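Local atomic coordinates of ERPC (PDB entry 4BXM), a protein that probably binds the complement regulator factor H as an outer surface lipoprotein of the Lyme disease spirochaete Borrelia burgdorferi. Residues L96-N108 with G132-Y145. Numbering follows the deposited sequence.
Sequences LYYGYKDEQSNAN and GDKIKDSGDKVVEY
Glu103 lays its carboxylate carbon against the methyl CG1 of Val143 (CD to CG1 3.4 Å), reaching from the end of the type I turn Tyr100-Glu103, just before a weakly bonded helical turn, onto the hairpin of strands 125-134 and 142-148. A carboxylate suits this buried place because four donors grip it. Tyr145 OH, lying 2.6 Å from OE1, donates to the syn side, while Tyr100 N reaches the same oxygen from the opposite face of its plane. On OE2, Tyr97 OH takes the syn lone pair, and the backbone N of Asp133 comes to the anti side in a nearly straight bond (2.8 Å, 175°). Gathered donors of this kind would probably favour the charged form and fix the group's rotation. Gly132, its CA 3.3 Å from Tyr97 OH, fits beside them because that hydroxyl and Glu103 OE2 fill the room a CB would need. Glu103 and Ile135 form a single beta bridge whose bonds belong to their neighbours, Gln104 N to Lys134 O (2.9 Å) and Lys136 N to Asp102 O (2.8 Å). The poorly ordered Lys136, as modelled, brings NZ to Lys101 O (3.2 Å). Asp133, with CG anti to its N (chi1 -171°), places OD2 2.9 Å from Ser105 N in a weak bond.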
ATOM      1  N   LEU A  96      12.047   0.479   0.123  1.00 21.61           N
ATOM      2  CA  LEU A  96      11.752   1.804   0.597  1.00 22.28           C
ATOM      3  C   LEU A  96      10.293   2.003   0.876  1.00 23.50           C
ATOM      4  O   LEU A  96       9.479   1.590   0.083  1.00 22.42           O
ATOM      5  CB  LEU A  96      12.234   2.750  -0.507  1.00 26.79           C
ATOM      6  CG  LEU A  96      12.360   4.170  -0.135  1.00 38.24           C
ATOM      7  CD1 LEU A  96      13.508   4.345   0.870  1.00 40.73           C
ATOM      8  CD2 LEU A  96      12.603   4.917  -1.447  1.00 44.67           C
ATOM      9  N   TYR A  97       9.952   2.576   2.045  1.00 22.63           N
ATOM     10  CA  TYR A  97       8.583   2.805   2.434  1.00 20.41           C
ATOM     11  C   TYR A  97       8.436   4.244   2.913  1.00 22.26           C
ATOM     12  O   TYR A  97       9.182   4.671   3.826  1.00 21.30           O
ATOM     13  CB  TYR A  97       8.197   1.812   3.541  1.00 18.85           C
ATOM     14  CG  TYR A  97       6.795   1.998   4.021  1.00 18.14           C
ATOM     15  CD1 TYR A  97       6.468   3.002   4.927  1.00 18.69           C
ATOM     16  CD2 TYR A  97       5.749   1.179   3.557  1.00 18.32           C
ATOM     17  CE1 TYR A  97       5.157   3.233   5.324  1.00 18.36           C
ATOM     18  CE2 TYR A  97       4.437   1.423   3.918  1.00 19.14           C
ATOM     19  CZ  TYR A  97       4.135   2.435   4.833  1.00 19.37           C
ATOM     20  OH  TYR A  97       2.818   2.604   5.269  1.00 20.87           O
ATOM     21  N   TYR A  98       7.480   4.972   2.325  1.00 21.99           N
ATOM     22  CA  TYR A  98       7.113   6.302   2.807  1.00 23.41           C
ATOM     23  C   TYR A  98       5.774   6.358   3.483  1.00 22.64           C
ATOM     24  O   TYR A  98       5.559   7.117   4.428  1.00 23.41           O
ATOM     25  CB  TYR A  98       7.031   7.253   1.657  1.00 25.38           C
ATOM     26  CG  TYR A  98       8.334   7.472   1.036  1.00 28.80           C
ATOM     27  CD1 TYR A  98       9.228   8.375   1.577  1.00 31.09           C
ATOM     28  CD2 TYR A  98       8.704   6.753  -0.127  1.00 33.00           C
ATOM     29  CE1 TYR A  98      10.467   8.572   1.008  1.00 33.02           C
ATOM     30  CE2 TYR A  98       9.932   6.928  -0.684  1.00 35.95           C
ATOM     31  CZ  TYR A  98      10.796   7.866  -0.121  1.00 36.08           C
ATOM     32  OH  TYR A  98      11.991   8.082  -0.682  1.00 41.41           O
ATOM     33  N   GLY A  99       4.788   5.638   2.945  1.00 21.26           N
ATOM     34  CA  GLY A  99       3.490   5.699   3.531  1.00 22.25           C
ATOM     35  C   GLY A  99       2.830   7.015   3.213  1.00 24.92           C
ATOM     36  O   GLY A  99       3.276   7.740   2.300  1.00 22.67           O
ATOM     37  N   TYR A 100       1.768   7.324   3.955  1.00 24.91           N
ATOM     38  CA  TYR A 100       1.041   8.626   3.768  1.00 27.56           C
ATOM     39  C   TYR A 100       1.478   9.693   4.800  1.00 31.48           C
ATOM     40  O   TYR A 100       2.321   9.419   5.687  1.00 31.14           O
ATOM     41  CB  TYR A 100      -0.505   8.362   3.749  1.00 30.32           C
ATOM     42  CG  TYR A 100      -1.399   9.554   3.415  1.00 31.60           C
ATOM     43  CD1 TYR A 100      -1.226  10.284   2.274  1.00 33.23           C
ATOM     44  CD2 TYR A 100      -2.402   9.962   4.303  1.00 38.04           C
ATOM     45  CE1 TYR A 100      -2.006  11.427   1.998  1.00 36.64           C
ATOM     46  CE2 TYR A 100      -3.199  11.087   4.047  1.00 38.30           C
ATOM     47  CZ  TYR A 100      -2.994  11.831   2.896  1.00 38.59           C
ATOM     48  OH  TYR A 100      -3.767  12.947   2.624  1.00 44.91           O
ATOM     49  N   LYS A 101       0.938  10.915   4.680  1.00 35.56           N
ATOM     50  CA  LYS A 101       1.531  12.129   5.307  1.00 37.87           C
ATOM     51  C   LYS A 101       1.557  12.094   6.831  1.00 35.52           C
ATOM     52  O   LYS A 101       2.378  12.760   7.422  1.00 37.31           O
ATOM     53  CB  LYS A 101       0.826  13.423   4.815  1.00 43.30           C
ATOM     54  CG  LYS A 101      -0.687  13.454   5.109  1.00 52.20           C
ATOM     55  CD  LYS A 101      -1.320  14.858   5.033  1.00 61.67           C
ATOM     56  CE  LYS A 101      -2.820  14.895   5.397  1.00 62.12           C
ATOM     57  NZ  LYS A 101      -3.255  14.136   6.608  1.00 62.01           N
ATOM     58  N   ASP A 102       0.692  11.301   7.452  1.00 30.76           N
ATOM     59  CA  ASP A 102       0.662  11.166   8.906  1.00 37.05           C
ATOM     60  C   ASP A 102       1.776  10.290   9.454  1.00 39.49           C
ATOM     61  O   ASP A 102       1.947  10.195  10.659  1.00 40.04           O
ATOM     62  CB  ASP A 102      -0.623  10.425   9.323  1.00 39.60           C
ATOM     63  CG  ASP A 102      -1.860  11.255   9.142  1.00 49.94           C
ATOM     64  OD1 ASP A 102      -1.745  12.507   9.184  1.00 47.34           O
ATOM     65  OD2 ASP A 102      -2.939  10.629   9.010  1.00 57.44           O
ATOM     66  N   GLU A 103       2.433   9.524   8.580  1.00 34.56           N
ATOM     67  CA  GLU A 103       3.445   8.580   9.044  1.00 33.86           C
ATOM     68  C   GLU A 103       4.790   9.241   9.177  1.00 34.17           C
ATOM     69  O   GLU A 103       5.205  10.116   8.358  1.00 31.18           O
ATOM     70  CB  GLU A 103       3.534   7.369   8.112  1.00 30.99           C
ATOM     71  CG  GLU A 103       2.456   6.371   8.420  1.00 31.10           C
ATOM     72  CD  GLU A 103       2.208   5.440   7.260  1.00 33.18           C
ATOM     73  OE1 GLU A 103       1.396   5.850   6.409  1.00 28.18           O
ATOM     74  OE2 GLU A 103       2.807   4.300   7.234  1.00 27.46           O
ATOM     75  N   GLN A 104       5.502   8.753  10.183  1.00 32.18           N
ATOM     76  CA  GLN A 104       6.824   9.251  10.454  1.00 30.32           C
ATOM     77  C   GLN A 104       7.712   9.104   9.239  1.00 28.80           C
ATOM     78  O   GLN A 104       8.579   9.875   9.036  1.00 30.78           O
ATOM     79  CB  GLN A 104       7.377   8.431  11.587  1.00 33.14           C
ATOM     80  CG  GLN A 104       8.680   8.942  12.085  1.00 41.93           C
ATOM     81  CD  GLN A 104       9.036   8.224  13.325  1.00 44.75           C
ATOM     82  OE1 GLN A 104       8.167   7.849  14.141  1.00 47.88           O
ATOM     83  NE2 GLN A 104      10.328   7.987  13.478  1.00 48.84           N
ATOM     84  N   SER A 105       7.552   8.015   8.497  1.00 31.26           N
ATOM     85  CA  SER A 105       8.307   7.717   7.301  1.00 28.33           C
ATOM     86  C   SER A 105       8.059   8.652   6.116  1.00 26.35           C
ATOM     87  O   SER A 105       8.814   8.649   5.158  1.00 26.56           O
ATOM     88  CB  SER A 105       7.995   6.272   6.854  1.00 29.43           C
ATOM     89  OG  SER A 105       6.611   6.079   6.705  1.00 30.21           O
ATOM     90  N   ASN A 106       6.956   9.384   6.127  1.00 27.17           N
ATOM     91  CA  ASN A 106       6.550  10.079   4.937  1.00 28.88           C
ATOM     92  C   ASN A 106       7.575  11.074   4.490  1.00 30.71           C
ATOM     93  O   ASN A 106       7.906  11.118   3.312  1.00 30.17           O
ATOM     94  CB  ASN A 106       5.217  10.787   5.097  1.00 30.34           C
ATOM     95  CG  ASN A 106       4.636  11.165   3.774  1.00 30.07           C
ATOM     96  OD1 ASN A 106       4.129  10.324   2.986  1.00 33.86           O
ATOM     97  ND2 ASN A 106       4.667  12.396   3.516  1.00 30.29           N
ATOM     98  N   ALA A 107       8.163  11.806   5.422  1.00 32.73           N
ATOM     99  CA  ALA A 107       9.187  12.784   5.033  1.00 37.36           C
ATOM    100  C   ALA A 107      10.448  12.086   4.463  1.00 37.17           C
ATOM    101  O   ALA A 107      10.932  12.432   3.394  1.00 36.95           O
ATOM    102  CB  ALA A 107       9.512  13.730   6.230  1.00 36.07           C
ATOM    103  N   ASN A 108      10.990  11.078   5.127  1.00 33.42           N
ATOM    104  CA  ASN A 108      12.381  10.696   4.798  1.00 29.91           C
ATOM    105  C   ASN A 108      12.600   9.262   4.393  1.00 27.45           C
ATOM    106  O   ASN A 108      13.713   8.868   4.000  1.00 28.62           O
ATOM    107  CB  ASN A 108      13.309  11.036   5.951  1.00 31.18           C
ATOM    108  CG  ASN A 108      13.480  12.542   6.157  1.00 37.59           C
ATOM    109  OD1 ASN A 108      13.721  12.990   7.273  1.00 42.86           O
ATOM    110  ND2 ASN A 108      13.376  13.314   5.092  1.00 39.52           N
ATOM    111  N   GLY A 132       1.298  -0.030   8.427  1.00 23.32           N
ATOM    112  CA  GLY A 132       2.334   0.844   8.005  1.00 23.52           C
ATOM    113  C   GLY A 132       3.244   1.236   9.150  1.00 20.74           C
ATOM    114  O   GLY A 132       3.611   0.418   9.971  1.00 22.27           O
ATOM    115  N   ASP A 133       3.706   2.464   9.124  1.00 22.69           N
ATOM    116  CA  ASP A 133       4.661   2.949  10.107  1.00 25.20           C
ATOM    117  C   ASP A 133       3.891   3.627  11.262  1.00 29.24           C
ATOM    118  O   ASP A 133       2.653   3.876  11.140  1.00 24.41           O
ATOM    119  CB  ASP A 133       5.548   3.940   9.380  1.00 26.68           C
ATOM    120  CG  ASP A 133       6.721   4.389  10.159  1.00 24.76           C
ATOM    121  OD1 ASP A 133       7.089   3.715  11.105  1.00 24.88           O
ATOM    122  OD2 ASP A 133       7.229   5.464   9.851  1.00 26.33           O
ATOM    123  N   LYS A 134       4.623   4.019  12.328  1.00 32.09           N
ATOM    124  CA  LYS A 134       4.081   4.859  13.382  1.00 34.25           C
ATOM    125  C   LYS A 134       3.642   6.223  12.912  1.00 38.33           C
ATOM    126  O   LYS A 134       4.330   6.850  12.064  1.00 34.04           O
ATOM    127  CB  LYS A 134       5.156   5.139  14.442  1.00 46.23           C
ATOM    128  CG  LYS A 134       5.655   3.887  15.141  1.00 54.03           C
ATOM    129  CD  LYS A 134       7.064   4.093  15.661  1.00 64.05           C
ATOM    130  CE  LYS A 134       7.427   2.979  16.630  1.00 65.42           C
ATOM    131  NZ  LYS A 134       8.862   3.071  17.008  1.00 70.09           N
ATOM    132  N   ILE A 135       2.582   6.729  13.568  1.00 38.55           N
ATOM    133  CA  ILE A 135       2.118   8.123  13.406  1.00 50.61           C
ATOM    134  C   ILE A 135       3.174   9.133  13.874  1.00 47.19           C
ATOM    135  O   ILE A 135       3.838   8.926  14.886  1.00 43.19           O
ATOM    136  CB  ILE A 135       0.749   8.411  14.088  1.00 55.01           C
ATOM    137  CG1 ILE A 135      -0.269   7.273  13.838  1.00 64.96           C
ATOM    138  CG2 ILE A 135       0.147   9.730  13.599  1.00 58.46           C
ATOM    139  CD1 ILE A 135      -0.483   6.890  12.387  1.00 69.88           C
ATOM    140  N   LYS A 136       3.310  10.201  13.090  1.00 47.95           N
ATOM    141  CA  LYS A 136       4.456  11.080  13.096  1.00 53.27           C
ATOM    142  C   LYS A 136       4.801  11.462  14.519  1.00 64.10           C
ATOM    143  O   LYS A 136       5.961  11.325  14.979  1.00 70.19           O
ATOM    144  CB  LYS A 136       4.130  12.349  12.290  1.00 58.33           C
ATOM    145  CG  LYS A 136       5.282  12.949  11.498  1.00 60.36           C
ATOM    146  CD  LYS A 136       4.772  14.087  10.604  1.00 73.01           C
ATOM    147  CE  LYS A 136       5.633  14.338   9.357  1.00 82.15           C
ATOM    148  NZ  LYS A 136       5.377  13.448   8.169  1.00 76.17           N
ATOM    149  N   ASP A 137       3.798  11.911  15.252  1.00 60.36           N
ATOM    150  CA  ASP A 137       4.118  12.483  16.541  1.00 74.32           C
ATOM    151  C   ASP A 137       3.453  11.779  17.730  1.00 80.79           C
ATOM    152  O   ASP A 137       3.681  12.172  18.866  1.00 81.72           O
ATOM    153  CB  ASP A 137       3.887  14.010  16.509  1.00 76.17           C
ATOM    154  CG  ASP A 137       4.994  14.762  15.721  1.00 74.77           C
ATOM    155  OD1 ASP A 137       6.198  14.481  15.971  1.00 66.89           O
ATOM    156  OD2 ASP A 137       4.654  15.609  14.845  1.00 69.50           O
ATOM    157  N   SER A 138       2.679  10.721  17.480  1.00 77.78           N
ATOM    158  CA  SER A 138       2.392   9.742  18.532  1.00 76.70           C
ATOM    159  C   SER A 138       3.676   8.910  18.697  1.00 69.84           C
ATOM    160  O   SER A 138       4.713   9.272  18.142  1.00 81.81           O
ATOM    161  CB  SER A 138       1.175   8.885  18.168  1.00 75.10           C
ATOM    162  OG  SER A 138       1.015   7.819  19.087  1.00 80.91           O
ATOM    163  N   GLY A 139       3.658   7.831  19.470  1.00 61.94           N
ATOM    164  CA  GLY A 139       4.864   6.956  19.542  1.00 60.81           C
ATOM    165  C   GLY A 139       4.541   5.589  18.943  1.00 56.32           C
ATOM    166  O   GLY A 139       4.619   5.385  17.761  1.00 58.75           O
ATOM    167  N   ASP A 140       4.134   4.689  19.805  1.00 55.86           N
ATOM    168  CA  ASP A 140       3.552   3.383  19.511  1.00 56.70           C
ATOM    169  C   ASP A 140       2.373   3.278  18.496  1.00 50.69           C
ATOM    170  O   ASP A 140       2.024   2.164  18.101  1.00 54.10           O
ATOM    171  CB  ASP A 140       3.050   2.832  20.869  1.00 63.38           C
ATOM    172  CG  ASP A 140       2.137   3.849  21.631  1.00 65.99           C
ATOM    173  OD1 ASP A 140       1.630   4.801  20.999  1.00 74.11           O
ATOM    174  OD2 ASP A 140       1.931   3.719  22.867  1.00 76.34           O
ATOM    175  N   LYS A 141       1.711   4.364  18.100  1.00 44.41           N
ATOM    176  CA  LYS A 141       0.512   4.178  17.257  1.00 49.62           C
ATOM    177  C   LYS A 141       0.848   4.085  15.764  1.00 42.20           C
ATOM    178  O   LYS A 141       1.462   4.978  15.194  1.00 37.95           O
ATOM    179  CB  LYS A 141      -0.537   5.268  17.494  1.00 57.24           C
ATOM    180  CG  LYS A 141      -1.437   4.982  18.697  1.00 66.62           C
ATOM    181  CD  LYS A 141      -2.335   6.172  19.031  1.00 72.32           C
ATOM    182  CE  LYS A 141      -2.212   6.535  20.513  1.00 77.01           C
ATOM    183  NZ  LYS A 141      -2.864   7.836  20.830  1.00 74.52           N
ATOM    184  N   VAL A 142       0.391   3.016  15.142  1.00 39.71           N
ATOM    185  CA  VAL A 142       0.648   2.814  13.730  1.00 41.41           C
ATOM    186  C   VAL A 142      -0.628   2.748  12.894  1.00 37.88           C
ATOM    187  O   VAL A 142      -1.616   2.240  13.323  1.00 40.82           O
ATOM    188  CB  VAL A 142       1.476   1.557  13.491  1.00 41.93           C
ATOM    189  CG1 VAL A 142       2.673   1.525  14.459  1.00 45.11           C
ATOM    190  CG2 VAL A 142       0.597   0.340  13.662  1.00 45.77           C
ATOM    191  N   VAL A 143      -0.523   3.236  11.677  1.00 35.22           N
ATOM    192  CA  VAL A 143      -1.584   3.234  10.665  1.00 37.47           C
ATOM    193  C   VAL A 143      -1.818   1.815  10.141  1.00 34.49           C
ATOM    194  O   VAL A 143      -0.905   0.950  10.075  1.00 34.96           O
ATOM    195  CB  VAL A 143      -1.131   4.212   9.542  1.00 40.08           C
ATOM    196  CG1 VAL A 143      -0.176   3.453   8.632  1.00 43.92           C
ATOM    197  CG2 VAL A 143      -2.265   4.800   8.721  1.00 41.73           C
ATOM    198  N   GLU A 144      -3.037   1.526   9.763  1.00 35.25           N
ATOM    199  CA  GLU A 144      -3.327   0.234   9.191  1.00 30.34           C
ATOM    200  C   GLU A 144      -4.015   0.464   7.856  1.00 31.88           C
ATOM    201  O   GLU A 144      -4.778   1.420   7.706  1.00 29.18           O
ATOM    202  CB  GLU A 144      -4.201  -0.579  10.128  1.00 31.94           C
ATOM    203  CG  GLU A 144      -4.327  -2.055   9.741  1.00 34.98           C
ATOM    204  CD  GLU A 144      -5.367  -2.810  10.557  1.00 40.78           C
ATOM    205  OE1 GLU A 144      -5.697  -2.306  11.658  1.00 40.77           O
ATOM    206  OE2 GLU A 144      -5.845  -3.907  10.118  1.00 38.76           O
ATOM    207  N   TYR A 145      -3.768  -0.404   6.888  1.00 26.18           N
ATOM    208  CA  TYR A 145      -4.278  -0.174   5.559  1.00 26.29           C
ATOM    209  C   TYR A 145      -5.094  -1.382   5.177  1.00 27.14           C
ATOM    210  O   TYR A 145      -4.799  -2.471   5.610  1.00 27.83           O
ATOM    211  CB  TYR A 145      -3.168   0.081   4.488  1.00 23.93           C
ATOM    212  CG  TYR A 145      -2.485   1.403   4.639  1.00 25.29           C
ATOM    213  CD1 TYR A 145      -3.023   2.543   4.071  1.00 24.51           C
ATOM    214  CD2 TYR A 145      -1.307   1.525   5.330  1.00 23.80           C
ATOM    215  CE1 TYR A 145      -2.429   3.782   4.242  1.00 25.24           C
ATOM    216  CE2 TYR A 145      -0.678   2.734   5.442  1.00 22.83           C
ATOM    217  CZ  TYR A 145      -1.234   3.870   4.894  1.00 23.02           C
ATOM    218  OH  TYR A 145      -0.689   5.135   5.047  1.00 22.93           O
TER